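Local atomic coordinates of uncharacterized protein (Staphylococcus aureus subsp. aureus Mu50, PDB entry 4QXZ), a protein that is of unknown function but has a beta-barrel core domain resembling type VI secretion system proteins, joined to a pair of helices. Residues F24-R28 and I88-A92; E42-I48 and L59-I64. All coordinates share one frame; numbering follows the deposited sequence.

How the interactions relate
Interactions 1 and 2 lie about 10 Å apart, centre to centre, in the curled antiparallel sheet of the barrel. Strand 23-32 is the common element: strand 82-88, whose end runs into 88-92, borders it on one side, and strand 45-51 borders it on the other, itself paired with strand 57-65. Along the chain, the hairpin of interaction 2 falls entirely within the loop that interaction 1 closes. The two meet directly through probable backbone hydrogen bonds, Ala26 N to Gly46 O at 2.8 Å and Ile48 N to Phe24 O at 2.9 Å. Both also touch the second subunit, so this region of the barrel wall contributes to the dimer interface.

Interaction 1: F24-R28 and I88-A92; sequences FKAVR and ITRPA
Phe24 and Ile88 meet through two complementary torsions: the Phe24 ring is set beside its own backbone N (chi1 -57°), while Ile88 turns its CG2 branch away from its backbone N and up to the ring. Ile88 CG2 lies 3.7 Å from Phe24 CD2 and nearly as close to Phe24 CB, approaching the ring obliquely. Between the backbones, a single hydrogen bond runs from Thr89 N to Lys25 O at 2.8 Å; it is almost straight, with 169° at the hydrogen. The CA-H of Ile88, the last residue of strand 82-88, approaches the same carbonyl, so Lys25 O meets strand end and loop start. Val27 spreads its two methyls over the departing loop: CG1 stands 3.8 Å from Thr89 O, and CG2, placed between its own N and carbonyl carbon, packs on the peptide joining Arg90 to Pro91. Arg28 CD lies 3.9 Å from Pro91 CB, the side chains crossing at about a right angle; the bend at chi3 beyond it turns the guanidinium. Pro91 O sits at the edge of the guanidinium without bonding to it; the salt bridge of that group is with Glu40. Lys25, Thr89 and Arg90 also pack against the second subunit. Val27 and Arg28 both face Val87, a classic beta bulge beside the antiparallel, non-hydrogen-bonded pair Ala26-Ile88, where strand 82-88 ends and its chain leaves the barrel sheet.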
ATOM      1  N   PHE A  24      -1.540  -2.347   1.937  1.00 51.06           N
ATOM      2  CA  PHE A  24      -0.079  -2.443   2.078  1.00 51.16           C
ATOM      3  C   PHE A  24       0.621  -2.583   0.730  1.00 50.93           C
ATOM      4  O   PHE A  24       0.066  -3.147  -0.231  1.00 53.13           O
ATOM      5  CB  PHE A  24       0.304  -3.645   2.934  1.00 51.45           C
ATOM      6  CG  PHE A  24      -0.305  -3.641   4.315  1.00 52.87           C
ATOM      7  CD1 PHE A  24      -1.614  -4.103   4.523  1.00 49.20           C
ATOM      8  CD2 PHE A  24       0.435  -3.205   5.417  1.00 51.62           C
ATOM      9  CE1 PHE A  24      -2.174  -4.116   5.790  1.00 47.11           C
ATOM     10  CE2 PHE A  24      -0.124  -3.220   6.692  1.00 49.60           C
ATOM     11  CZ  PHE A  24      -1.426  -3.674   6.874  1.00 48.32           C
ATOM     12  N   LYS A  25       1.848  -2.075   0.671  1.00 48.88           N
ATOM     13  CA  LYS A  25       2.674  -2.219  -0.522  1.00 46.65           C
ATOM     14  C   LYS A  25       3.501  -3.508  -0.442  1.00 43.24           C
ATOM     15  O   LYS A  25       4.240  -3.740   0.516  1.00 37.72           O
ATOM     16  CB  LYS A  25       3.582  -1.007  -0.712  1.00 46.91           C
ATOM     17  CG  LYS A  25       4.313  -0.982  -2.056  1.00 51.09           C
ATOM     18  CD  LYS A  25       5.533  -0.060  -2.031  1.00 49.51           C
ATOM     19  CE  LYS A  25       6.264  -0.080  -3.362  1.00 48.57           C
ATOM     20  NZ  LYS A  25       7.680   0.328  -3.155  1.00 48.21           N
ATOM     21  N   ALA A  26       3.377  -4.329  -1.478  1.00 43.26           N
ATOM     22  CA  ALA A  26       4.048  -5.617  -1.536  1.00 42.46           C
ATOM     23  C   ALA A  26       5.355  -5.434  -2.278  1.00 40.19           C
ATOM     24  O   ALA A  26       5.340  -5.113  -3.455  1.00 38.24           O
ATOM     25  CB  ALA A  26       3.158  -6.644  -2.249  1.00 42.37           C
ATOM     26  N   VAL A  27       6.475  -5.669  -1.601  1.00 42.81           N
ATOM     27  CA  VAL A  27       7.798  -5.481  -2.205  1.00 45.21           C
ATOM     28  C   VAL A  27       8.599  -6.764  -2.504  1.00 46.43           C
ATOM     29  O   VAL A  27       9.638  -6.695  -3.164  1.00 47.00           O
ATOM     30  CB  VAL A  27       8.649  -4.512  -1.371  1.00 46.23           C
ATOM     31  CG1 VAL A  27       8.090  -3.107  -1.514  1.00 45.38           C
ATOM     32  CG2 VAL A  27       8.676  -4.938   0.087  1.00 47.45           C
ATOM     33  N   ARG A  28       8.133  -7.921  -2.029  1.00 45.29           N
ATOM     34  CA  ARG A  28       8.704  -9.206  -2.450  1.00 43.28           C
ATOM     35  C   ARG A  28       7.672 -10.302  -2.484  1.00 39.75           C
ATOM     36  O   ARG A  28       6.755 -10.358  -1.650  1.00 35.25           O
ATOM     37  CB  ARG A  28       9.853  -9.649  -1.549  1.00 45.89           C
ATOM     38  CG  ARG A  28      11.028  -8.692  -1.546  1.00 48.14           C
ATOM     39  CD  ARG A  28      12.084  -9.144  -0.570  1.00 48.71           C
ATOM     40  NE  ARG A  28      12.736 -10.370  -0.998  1.00 50.46           N
ATOM     41  CZ  ARG A  28      13.727 -10.943  -0.330  1.00 50.80           C
ATOM     42  NH1 ARG A  28      14.172 -10.410   0.806  1.00 50.02           N
ATOM     43  NH2 ARG A  28      14.269 -12.051  -0.795  1.00 51.58           N
ATOM     44  N   ILE A  88       6.309  -6.957   3.165  1.00 51.07           N
ATOM     45  CA  ILE A  88       5.508  -5.767   3.175  1.00 58.28           C
ATOM     46  C   ILE A  88       6.287  -4.493   3.455  1.00 60.98           C
ATOM     47  O   ILE A  88       7.120  -4.449   4.331  1.00 58.26           O
ATOM     48  CB  ILE A  88       4.397  -5.921   4.204  1.00 61.84           C
ATOM     49  CG1 ILE A  88       3.447  -7.007   3.781  1.00 64.95           C
ATOM     50  CG2 ILE A  88       3.632  -4.642   4.365  1.00 66.24           C
ATOM     51  CD1 ILE A  88       2.482  -7.394   4.861  1.00 64.89           C
ATOM     52  N   THR A  89       6.037  -3.498   2.620  1.00 65.25           N
ATOM     53  CA  THR A  89       6.572  -2.120   2.788  1.00 66.84           C
ATOM     54  C   THR A  89       8.053  -2.006   2.544  1.00 66.97           C
ATOM     55  O   THR A  89       8.471  -1.228   1.717  1.00 69.21           O
ATOM     56  CB  THR A  89       6.220  -1.507   4.137  1.00 68.27           C
ATOM     57  OG1 THR A  89       4.811  -1.414   4.277  1.00 70.55           O
ATOM     58  CG2 THR A  89       6.790  -0.158   4.230  1.00 67.28           C
ATOM     59  N   ARG A  90       8.844  -2.739   3.298  1.00 72.48           N
ATOM     60  CA  ARG A  90      10.270  -2.691   3.102  1.00 77.14           C
ATOM     61  C   ARG A  90      10.893  -4.069   2.994  1.00 71.93           C
ATOM     62  O   ARG A  90      10.571  -4.946   3.753  1.00 70.73           O
ATOM     63  CB  ARG A  90      10.916  -1.897   4.219  1.00 86.63           C
ATOM     64  CG  ARG A  90      10.397  -0.462   4.287  1.00 92.79           C
ATOM     65  CD  ARG A  90      11.474   0.541   4.675  1.00101.53           C
ATOM     66  NE  ARG A  90      11.020   1.943   4.552  1.00106.34           N
ATOM     67  CZ  ARG A  90      10.191   2.561   5.399  1.00103.76           C
ATOM     68  NH1 ARG A  90       9.680   1.931   6.456  1.00100.47           N
ATOM     69  NH2 ARG A  90       9.853   3.829   5.179  1.00102.84           N
ATOM     70  N   PRO A  91      11.805  -4.265   2.064  1.00 69.74           N
ATOM     71  CA  PRO A  91      12.200  -5.630   1.756  1.00 70.18           C
ATOM     72  C   PRO A  91      12.925  -6.376   2.834  1.00 70.56           C
ATOM     73  O   PRO A  91      13.012  -7.574   2.729  1.00 69.50           O
ATOM     74  CB  PRO A  91      13.059  -5.492   0.484  1.00 68.77           C
ATOM     75  CG  PRO A  91      13.687  -4.138   0.593  1.00 66.65           C
ATOM     76  CD  PRO A  91      12.597  -3.302   1.201  1.00 67.86           C
ATOM     77  N   ALA A  92      13.482  -5.705   3.820  1.00 74.55           N
ATOM     78  CA  ALA A  92      14.161  -6.412   4.927  1.00 76.10           C
ATOM     79  C   ALA A  92      13.181  -7.145   5.859  1.00 71.54           C
ATOM     80  O   ALA A  92      13.559  -8.102   6.545  1.00 69.13           O
ATOM     81  CB  ALA A  92      15.030  -5.441   5.728  1.00 80.41           C
TER

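Interaction 2: E42-I48 and L59-I64; sequences ELEDGVI and LLEIVI
Leu43 and Ile62 cross at about a right angle, the CD2 methyl of Leu43 resting 3.8 Å from Ile62 CG2. The same Leu43 methyl also touches Ile64 CG2, so one leucine branch spans two isoleucines on the face that carries Ile48 and Leu60. There Leu60 brings CD1 to 4.0 Å from Ile48 CB, and Ile48, with CG1 swung away from its N (chi1 -176°), lays that atom near Leu59 O. Phe29 and Phe116 of the flanking strands pack against Leu60 and Ile62, making this the apolar side of a barrel wall. Strands 45-51 and 57-65 form an antiparallel beta hairpin, their short segments 175° apart in direction. Val47 and Glu61 are a hydrogen-bonded pair, joined by reciprocal bonds of 2.9 Å, Val47 N to Glu61 O and Glu61 N to Val47 O. Val47 CG1, set between its own N and carbonyl carbon (chi1 77°), meets Glu61 CB, the two side chains crossing at a slant. Glu44 and Asp45 both face Val63 in a classic beta bulge: Glu44 N gives a hydrogen to Val63 O at 2.8 Å, whereas Val63 N reaches Asp45 O from above the carbonyl plane. Val63 divides its methyls between these neighbours, CG1 against Glu44 CB at 3.7 Å and CG2 against Asp45 CB. The Asp45 carboxylate turns to the second subunit, where OD1 accepts from the backbone N atoms of Lys22 and Thr23 of that chain.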
ATOM      1  N   GLU A  42      10.496 -11.314  -9.377  1.00 44.33           N
ATOM      2  CA  GLU A  42      10.820  -9.896  -9.294  1.00 47.88           C
ATOM      3  C   GLU A  42       9.581  -9.035  -9.631  1.00 46.96           C
ATOM      4  O   GLU A  42       9.006  -9.126 -10.729  1.00 43.40           O
ATOM      5  CB  GLU A  42      12.005  -9.576 -10.225  1.00 51.83           C
ATOM      6  CG  GLU A  42      12.380  -8.098 -10.366  1.00 61.23           C
ATOM      7  CD  GLU A  42      13.003  -7.489  -9.115  1.00 67.48           C
ATOM      8  OE1 GLU A  42      13.177  -8.212  -8.105  1.00 78.27           O
ATOM      9  OE2 GLU A  42      13.324  -6.278  -9.149  1.00 69.85           O
ATOM     10  N   LEU A  43       9.214  -8.179  -8.677  1.00 45.08           N
ATOM     11  CA  LEU A  43       8.014  -7.375  -8.757  1.00 43.12           C
ATOM     12  C   LEU A  43       8.242  -6.097  -9.538  1.00 46.83           C
ATOM     13  O   LEU A  43       9.201  -5.361  -9.278  1.00 49.51           O
ATOM     14  CB  LEU A  43       7.507  -7.053  -7.343  1.00 41.55           C
ATOM     15  CG  LEU A  43       7.011  -8.236  -6.484  1.00 40.09           C
ATOM     16  CD1 LEU A  43       6.386  -7.754  -5.194  1.00 42.30           C
ATOM     17  CD2 LEU A  43       5.992  -9.078  -7.217  1.00 41.38           C
ATOM     18  N   GLU A  44       7.368  -5.852 -10.511  1.00 48.78           N
ATOM     19  CA  GLU A  44       7.222  -4.528 -11.105  1.00 57.14           C
ATOM     20  C   GLU A  44       6.396  -3.635 -10.183  1.00 60.65           C
ATOM     21  O   GLU A  44       6.693  -2.436 -10.002  1.00 60.67           O
ATOM     22  CB  GLU A  44       6.530  -4.627 -12.459  1.00 64.44           C
ATOM     23  CG  GLU A  44       7.417  -5.195 -13.553  1.00 71.99           C
ATOM     24  CD  GLU A  44       8.486  -4.218 -14.015  1.00 76.63           C
ATOM     25  OE1 GLU A  44       8.171  -3.012 -14.194  1.00 87.99           O
ATOM     26  OE2 GLU A  44       9.641  -4.662 -14.199  1.00 75.13           O
ATOM     27  N   ASP A  45       5.362  -4.240  -9.600  1.00 56.76           N
ATOM     28  CA  ASP A  45       4.471  -3.551  -8.690  1.00 53.27           C
ATOM     29  C   ASP A  45       3.821  -4.555  -7.759  1.00 50.63           C
ATOM     30  O   ASP A  45       3.820  -5.759  -8.036  1.00 48.20           O
ATOM     31  CB  ASP A  45       3.391  -2.838  -9.495  1.00 55.11           C
ATOM     32  CG  ASP A  45       2.581  -1.896  -8.656  1.00 56.51           C
ATOM     33  OD1 ASP A  45       3.206  -0.974  -8.069  1.00 56.01           O
ATOM     34  OD2 ASP A  45       1.337  -2.087  -8.575  1.00 53.84           O
ATOM     35  N   GLY A  46       3.251  -4.063  -6.663  1.00 47.82           N
ATOM     36  CA  GLY A  46       2.583  -4.937  -5.717  1.00 43.77           C
ATOM     37  C   GLY A  46       1.760  -4.257  -4.638  1.00 45.04           C
ATOM     38  O   GLY A  46       2.265  -3.418  -3.862  1.00 40.85           O
ATOM     39  N   VAL A  47       0.497  -4.662  -4.547  1.00 43.24           N
ATOM     40  CA  VAL A  47      -0.364  -4.241  -3.436  1.00 46.46           C
ATOM     41  C   VAL A  47      -1.077  -5.443  -2.815  1.00 45.99           C
ATOM     42  O   VAL A  47      -1.468  -6.389  -3.516  1.00 45.34           O
ATOM     43  CB  VAL A  47      -1.418  -3.179  -3.890  1.00 45.19           C
ATOM     44  CG1 VAL A  47      -2.573  -3.815  -4.652  1.00 44.42           C
ATOM     45  CG2 VAL A  47      -1.953  -2.422  -2.695  1.00 45.30           C
ATOM     46  N   ILE A  48      -1.283  -5.397  -1.506  1.00 44.63           N
ATOM     47  CA  ILE A  48      -2.096  -6.422  -0.860  1.00 44.77           C
ATOM     48  C   ILE A  48      -3.101  -5.770   0.098  1.00 47.53           C
ATOM     49  O   ILE A  48      -2.725  -4.946   0.931  1.00 46.44           O
ATOM     50  CB  ILE A  48      -1.201  -7.487  -0.174  1.00 43.45           C
ATOM     51  CG1 ILE A  48      -2.041  -8.608   0.419  1.00 44.94           C
ATOM     52  CG2 ILE A  48      -0.309  -6.884   0.893  1.00 41.89           C
ATOM     53  CD1 ILE A  48      -1.220  -9.819   0.839  1.00 48.41           C
ATOM     54  N   LEU A  59      -6.370  -9.740  -0.688  1.00 46.05           N
ATOM     55  CA  LEU A  59      -6.261  -9.716  -2.142  1.00 48.52           C
ATOM     56  C   LEU A  59      -4.894  -9.188  -2.493  1.00 45.51           C
ATOM     57  O   LEU A  59      -4.531  -8.104  -2.048  1.00 44.09           O
ATOM     58  CB  LEU A  59      -7.336  -8.814  -2.737  1.00 53.20           C
ATOM     59  CG  LEU A  59      -7.848  -9.162  -4.138  1.00 58.70           C
ATOM     60  CD1 LEU A  59      -8.365 -10.596  -4.221  1.00 59.34           C
ATOM     61  CD2 LEU A  59      -8.948  -8.181  -4.527  1.00 61.80           C
ATOM     62  N   LEU A  60      -4.130  -9.972  -3.252  1.00 44.19           N
ATOM     63  CA  LEU A  60      -2.780  -9.580  -3.659  1.00 43.05           C
ATOM     64  C   LEU A  60      -2.815  -9.343  -5.147  1.00 41.48           C
ATOM     65  O   LEU A  60      -3.279 -10.205  -5.897  1.00 41.13           O
ATOM     66  CB  LEU A  60      -1.754 -10.671  -3.325  1.00 43.63           C
ATOM     67  CG  LEU A  60      -0.324 -10.542  -3.920  1.00 43.44           C
ATOM     68  CD1 LEU A  60       0.409  -9.374  -3.293  1.00 40.02           C
ATOM     69  CD2 LEU A  60       0.503 -11.820  -3.774  1.00 42.35           C
ATOM     70  N   GLU A  61      -2.357  -8.165  -5.565  1.00 43.47           N
ATOM     71  CA  GLU A  61      -2.192  -7.853  -6.988  1.00 45.65           C
ATOM     72  C   GLU A  61      -0.736  -7.521  -7.245  1.00 44.47           C
ATOM     73  O   GLU A  61      -0.173  -6.647  -6.577  1.00 44.40           O
ATOM     74  CB  GLU A  61      -3.078  -6.685  -7.415  1.00 49.68           C
ATOM     75  CG  GLU A  61      -3.179  -6.533  -8.939  1.00 57.28           C
ATOM     76  CD  GLU A  61      -4.200  -5.486  -9.408  1.00 60.52           C
ATOM     77  OE1 GLU A  61      -5.293  -5.399  -8.817  1.00 58.72           O
ATOM     78  OE2 GLU A  61      -3.913  -4.756 -10.391  1.00 65.03           O
ATOM     79  N   ILE A  62      -0.125  -8.233  -8.191  1.00 39.80           N
ATOM     80  CA  ILE A  62       1.265  -7.986  -8.553  1.00 39.95           C
ATOM     81  C   ILE A  62       1.408  -7.854 -10.050  1.00 40.11           C
ATOM     82  O   ILE A  62       0.590  -8.373 -10.810  1.00 39.51           O
ATOM     83  CB  ILE A  62       2.210  -9.122  -8.089  1.00 40.32           C
ATOM     84  CG1 ILE A  62       1.768 -10.477  -8.657  1.00 39.78           C
ATOM     85  CG2 ILE A  62       2.264  -9.186  -6.580  1.00 40.38           C
ATOM     86  CD1 ILE A  62       2.698 -11.613  -8.324  1.00 40.20           C
ATOM     87  N   VAL A  63       2.471  -7.177 -10.462  1.00 41.13           N
ATOM     88  CA  VAL A  63       2.844  -7.115 -11.868  1.00 44.30           C
ATOM     89  C   VAL A  63       4.225  -7.726 -12.034  1.00 44.80           C
ATOM     90  O   VAL A  63       5.163  -7.330 -11.356  1.00 44.74           O
ATOM     91  CB  VAL A  63       2.849  -5.668 -12.386  1.00 48.41           C
ATOM     92  CG1 VAL A  63       3.244  -5.622 -13.866  1.00 49.78           C
ATOM     93  CG2 VAL A  63       1.472  -5.036 -12.168  1.00 48.42           C
ATOM     94  N   ILE A  64       4.333  -8.710 -12.921  1.00 45.64           N
ATOM     95  CA  ILE A  64       5.602  -9.372 -13.183  1.00 46.64           C
ATOM     96  C   ILE A  64       5.777  -9.597 -14.677  1.00 46.40           C
ATOM     97  O   ILE A  64       4.871  -9.342 -15.461  1.00 48.92           O
ATOM     98  CB  ILE A  64       5.707 -10.720 -12.446  1.00 47.45           C
ATOM     99  CG1 ILE A  64       4.537 -11.643 -12.807  1.00 47.58           C
ATOM    100  CG2 ILE A  64       5.780 -10.494 -10.941  1.00 48.23           C
ATOM    101  CD1 ILE A  64       4.714 -13.079 -12.329  1.00 48.48           C
TER